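Local coordinates for NTF2 domain-containing protein (Chaetomium thermophilum, PDB 4X2H) that has no established function but adopts an NTF2-like fold and pairs with a chain of another protein, consistent with a role in a nuclear-transport complex, at residues D45-W59 / R171-Y183. Residues are numbered along the deposited sequence; the frame is centred on the assembly and turned at random.
Sequences DITINGRVVATPEEW and RKYLIASHKYRAY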
# COMPACT_ATOMS: atom_id res chain seq x y z
N ASP B 45 13.52 -4.07 1.93
CA ASP B 45 13.31 -4.45 0.54
C ASP B 45 12.74 -3.25 -0.21
O ASP B 45 11.60 -2.86 0.00
CB ASP B 45 12.36 -5.64 0.44
CG ASP B 45 12.30 -6.21 -0.97
OD1 ASP B 45 11.77 -5.53 -1.86
OD2 ASP B 45 12.80 -7.34 -1.17
N ILE B 46 13.56 -2.67 -1.09
CA ILE B 46 13.23 -1.42 -1.77
C ILE B 46 13.19 -1.62 -3.28
O ILE B 46 14.17 -2.07 -3.88
CB ILE B 46 14.24 -0.31 -1.43
CG1 ILE B 46 14.35 -0.12 0.09
CG2 ILE B 46 13.84 1.00 -2.09
CD1 ILE B 46 15.49 0.78 0.51
N THR B 47 12.06 -1.26 -3.88
CA THR B 47 11.91 -1.29 -5.34
C THR B 47 11.48 0.09 -5.79
O THR B 47 10.47 0.61 -5.34
CB THR B 47 10.87 -2.34 -5.78
OG1 THR B 47 11.11 -3.57 -5.10
CG2 THR B 47 10.96 -2.57 -7.29
N ILE B 48 12.27 0.69 -6.68
CA ILE B 48 12.00 2.04 -7.17
C ILE B 48 11.73 1.99 -8.67
O ILE B 48 12.65 1.78 -9.46
CB ILE B 48 13.18 2.99 -6.89
CG1 ILE B 48 13.53 3.01 -5.40
CG2 ILE B 48 12.87 4.40 -7.39
CD1 ILE B 48 12.40 3.45 -4.48
N ASN B 49 10.47 2.18 -9.05
CA ASN B 49 10.04 2.07 -10.44
C ASN B 49 10.53 0.76 -11.05
O ASN B 49 10.95 0.73 -12.21
CB ASN B 49 10.55 3.27 -11.25
CG ASN B 49 9.59 4.44 -11.23
OD1 ASN B 49 8.45 4.32 -10.79
ND2 ASN B 49 10.04 5.58 -11.74
N GLY B 50 10.50 -0.30 -10.26
CA GLY B 50 10.82 -1.63 -10.74
C GLY B 50 12.29 -2.01 -10.62
O GLY B 50 12.67 -3.13 -10.97
N ARG B 51 13.11 -1.09 -10.13
CA ARG B 51 14.51 -1.38 -9.87
C ARG B 51 14.72 -1.70 -8.39
O ARG B 51 14.40 -0.87 -7.53
CB ARG B 51 15.40 -0.20 -10.28
CG ARG B 51 16.89 -0.48 -10.15
CD ARG B 51 17.70 0.77 -10.44
NE ARG B 51 18.57 1.12 -9.33
CZ ARG B 51 19.21 2.28 -9.21
NH1 ARG B 51 19.07 3.22 -10.14
NH2 ARG B 51 19.98 2.50 -8.16
N VAL B 52 15.25 -2.87 -8.09
CA VAL B 52 15.55 -3.21 -6.70
C VAL B 52 16.78 -2.43 -6.27
O VAL B 52 17.83 -2.49 -6.91
CB VAL B 52 15.77 -4.73 -6.51
CG1 VAL B 52 16.18 -5.03 -5.08
CG2 VAL B 52 14.51 -5.49 -6.88
N VAL B 53 16.64 -1.68 -5.18
CA VAL B 53 17.70 -0.82 -4.67
C VAL B 53 18.23 -1.41 -3.37
O VAL B 53 17.46 -1.71 -2.47
CB VAL B 53 17.18 0.62 -4.46
CG1 VAL B 53 18.23 1.51 -3.81
CG2 VAL B 53 16.73 1.22 -5.80
N ALA B 54 19.55 -1.57 -3.30
CA ALA B 54 20.16 -2.37 -2.24
C ALA B 54 20.01 -1.74 -0.86
O ALA B 54 19.83 -2.45 0.12
CB ALA B 54 21.63 -2.61 -2.55
N THR B 55 20.10 -0.42 -0.79
CA THR B 55 20.09 0.28 0.49
C THR B 55 19.29 1.59 0.46
O THR B 55 19.14 2.20 -0.60
CB THR B 55 21.52 0.61 0.96
OG1 THR B 55 22.13 1.50 0.02
CG2 THR B 55 22.35 -0.65 1.10
N PRO B 56 18.79 2.02 1.63
CA PRO B 56 18.13 3.32 1.77
C PRO B 56 19.04 4.48 1.38
O PRO B 56 18.57 5.50 0.88
CB PRO B 56 17.79 3.39 3.26
CG PRO B 56 17.78 2.00 3.72
CD PRO B 56 18.78 1.27 2.89
N GLU B 57 20.34 4.31 1.62
CA GLU B 57 21.32 5.33 1.27
C GLU B 57 21.36 5.57 -0.24
O GLU B 57 21.47 6.71 -0.69
CB GLU B 57 22.71 4.93 1.76
CG GLU B 57 22.93 5.14 3.26
CD GLU B 57 22.24 4.11 4.13
OE1 GLU B 57 22.16 4.33 5.36
OE2 GLU B 57 21.78 3.07 3.60
N GLU B 58 21.26 4.49 -1.01
CA GLU B 58 21.27 4.61 -2.47
C GLU B 58 19.99 5.31 -2.94
O GLU B 58 20.03 6.14 -3.85
CB GLU B 58 21.41 3.24 -3.13
CG GLU B 58 21.46 3.32 -4.65
CD GLU B 58 21.72 1.98 -5.32
OE1 GLU B 58 21.57 1.90 -6.56
OE2 GLU B 58 22.06 1.01 -4.61
N TRP B 59 18.87 4.97 -2.32
CA TRP B 59 17.60 5.62 -2.61
C TRP B 59 17.69 7.13 -2.36
O TRP B 59 17.21 7.92 -3.16
CB TRP B 59 16.49 4.98 -1.78
CG TRP B 59 15.15 5.68 -1.77
CD1 TRP B 59 14.38 5.93 -0.67
CD2 TRP B 59 14.42 6.20 -2.89
NE1 TRP B 59 13.23 6.57 -1.04
CE2 TRP B 59 13.23 6.75 -2.40
CE3 TRP B 59 14.67 6.25 -4.27
CZ2 TRP B 59 12.28 7.35 -3.22
CZ3 TRP B 59 13.73 6.86 -5.09
CH2 TRP B 59 12.55 7.39 -4.56
N ARG B 171 11.77 7.93 14.89
CA ARG B 171 10.71 7.29 14.14
C ARG B 171 10.09 6.16 14.95
O ARG B 171 10.79 5.23 15.34
CB ARG B 171 11.28 6.77 12.82
CG ARG B 171 11.55 7.86 11.78
CD ARG B 171 10.29 8.61 11.45
NE ARG B 171 9.15 7.71 11.46
CZ ARG B 171 7.89 8.07 11.66
NH1 ARG B 171 6.94 7.14 11.66
NH2 ARG B 171 7.57 9.34 11.88
N LYS B 172 8.79 6.24 15.21
CA LYS B 172 8.10 5.22 16.01
C LYS B 172 7.93 3.91 15.25
O LYS B 172 7.91 2.83 15.86
CB LYS B 172 6.73 5.73 16.46
CG LYS B 172 6.76 6.69 17.63
CD LYS B 172 5.35 7.12 18.00
CE LYS B 172 5.21 7.48 19.47
NZ LYS B 172 5.90 8.75 19.81
N TYR B 173 7.78 4.02 13.93
CA TYR B 173 7.68 2.87 13.05
C TYR B 173 8.61 3.03 11.86
O TYR B 173 8.75 4.13 11.31
CB TYR B 173 6.23 2.67 12.59
CG TYR B 173 5.33 2.38 13.77
CD1 TYR B 173 4.77 3.41 14.51
CD2 TYR B 173 5.07 1.07 14.16
CE1 TYR B 173 3.97 3.15 15.61
CE2 TYR B 173 4.27 0.80 15.25
CZ TYR B 173 3.73 1.84 15.98
OH TYR B 173 2.94 1.57 17.07
N LEU B 174 9.26 1.93 11.47
CA LEU B 174 10.30 1.95 10.45
C LEU B 174 9.89 1.20 9.19
O LEU B 174 9.04 0.33 9.24
CB LEU B 174 11.59 1.35 11.01
CG LEU B 174 12.15 2.06 12.24
CD1 LEU B 174 13.21 1.20 12.91
CD2 LEU B 174 12.70 3.42 11.87
N ILE B 175 10.52 1.54 8.07
CA ILE B 175 10.20 0.90 6.80
C ILE B 175 10.96 -0.40 6.63
O ILE B 175 12.20 -0.41 6.58
CB ILE B 175 10.54 1.81 5.61
CG1 ILE B 175 9.86 3.17 5.76
CG2 ILE B 175 10.13 1.15 4.30
CD1 ILE B 175 10.48 4.23 4.89
N ALA B 176 10.21 -1.49 6.51
CA ALA B 176 10.78 -2.81 6.25
C ALA B 176 10.73 -3.14 4.77
O ALA B 176 11.60 -3.84 4.25
CB ALA B 176 10.03 -3.86 7.04
N SER B 177 9.70 -2.65 4.09
CA SER B 177 9.55 -2.79 2.64
C SER B 177 9.02 -1.49 2.07
O SER B 177 8.26 -0.77 2.73
CB SER B 177 8.61 -3.94 2.27
OG SER B 177 9.15 -5.20 2.61
N HIS B 178 9.40 -1.21 0.83
CA HIS B 178 9.01 0.01 0.15
C HIS B 178 9.00 -0.23 -1.34
O HIS B 178 9.99 -0.69 -1.90
CB HIS B 178 9.98 1.14 0.50
CG HIS B 178 9.74 2.42 -0.25
ND1 HIS B 178 10.72 3.37 -0.41
CD2 HIS B 178 8.64 2.90 -0.86
CE1 HIS B 178 10.23 4.39 -1.10
NE2 HIS B 178 8.97 4.12 -1.39
N LYS B 179 7.86 0.05 -1.98
CA LYS B 179 7.78 0.07 -3.43
C LYS B 179 7.29 1.43 -3.90
O LYS B 179 6.25 1.92 -3.45
CB LYS B 179 6.84 -1.01 -3.96
CG LYS B 179 7.15 -2.41 -3.50
CD LYS B 179 6.13 -3.38 -4.06
CE LYS B 179 6.44 -4.81 -3.68
NZ LYS B 179 7.80 -5.21 -4.13
N TYR B 180 8.05 2.01 -4.81
CA TYR B 180 7.74 3.31 -5.38
C TYR B 180 7.41 3.15 -6.85
O TYR B 180 8.10 2.45 -7.58
CB TYR B 180 8.92 4.25 -5.20
CG TYR B 180 8.79 5.59 -5.89
CD1 TYR B 180 9.18 5.75 -7.21
CD2 TYR B 180 8.31 6.70 -5.21
CE1 TYR B 180 9.09 6.97 -7.84
CE2 TYR B 180 8.21 7.93 -5.83
CZ TYR B 180 8.60 8.06 -7.14
OH TYR B 180 8.50 9.29 -7.75
N ARG B 181 6.33 3.81 -7.27
CA ARG B 181 5.96 3.89 -8.68
C ARG B 181 5.54 5.31 -9.02
O ARG B 181 4.77 5.93 -8.30
CB ARG B 181 4.83 2.92 -9.01
CG ARG B 181 5.29 1.50 -9.26
CD ARG B 181 5.97 1.38 -10.62
NE ARG B 181 6.53 0.05 -10.84
CZ ARG B 181 7.31 -0.27 -11.87
NH1 ARG B 181 7.62 0.65 -12.78
NH2 ARG B 181 7.77 -1.50 -12.00
N ALA B 182 6.07 5.81 -10.13
CA ALA B 182 5.67 7.10 -10.65
C ALA B 182 5.61 7.00 -12.17
O ALA B 182 6.43 6.32 -12.78
CB ALA B 182 6.64 8.19 -10.21
N TYR B 183 4.62 7.66 -12.76
CA TYR B 183 4.43 7.59 -14.21
C TYR B 183 3.57 8.75 -14.68
O TYR B 183 2.95 9.44 -13.87
CB TYR B 183 3.80 6.26 -14.60
CG TYR B 183 2.64 5.86 -13.71
CD1 TYR B 183 1.36 6.35 -13.94
CD2 TYR B 183 2.83 5.01 -12.63
CE1 TYR B 183 0.31 5.99 -13.13
CE2 TYR B 183 1.78 4.64 -11.82
CZ TYR B 183 0.52 5.14 -12.06
OH TYR B 183 -0.52 4.78 -11.25
OXT TYR B 183 3.47 9.02 -15.89
O HOH W 1 10.12 -3.67 -2.51
O HOH W 2 8.69 -0.33 -7.87
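Trp59 covers one face of the Tyr180 ring, its CH2 4.3 Å from Tyr180 CD2 and above the ring centre, the planes oblique. The edge of His178 meets the face of Trp59 in an offset edge-to-face pair, CE1 3.7 Å from Trp59 NE1, planes at 69°. Ile48, CG1 anti to its carbonyl carbon (chi1 -55°), brings CD1 to 3.6 Å from Tyr180 CB and under the rim of the Trp59 ring. Below this cluster strands 45-48 and 177-182 run parallel, joined by backbone bonds such as Tyr180 N to Thr47 O at 2.8 Å. Beyond the last of them Asn49 OD1 takes Ala182 N at 2.9 Å on an in-plane lone pair, so a side chain extends the pairing into the type I' turn. Bent at chi2 (-75°), Arg181 lays its guanidinium face over the Asn49-Gly50 peptide, CZ 3.5 Å from Asn49 C, while NE forms a salt bridge with an acidic side chain of another protein's chain; an alanine here would probably uncover that peptide and leave the acid without its mate. On the Thr47 face a water lies between Asp45 OD1 and Lys179 NZ, whose stronger partners are on the other protein's chain: a basic side chain salt-bridging Asp45 OD1, a polar one for Lys179. Asp151 and Tyr29 hold the His178 nitrogens, and Tyr15 of helix 3-20 bonds Trp59 NE1. Helix 56-66 thus rests on a sheet where strand 45-48 lies between 51-53 and 173-182, with 145-157 next.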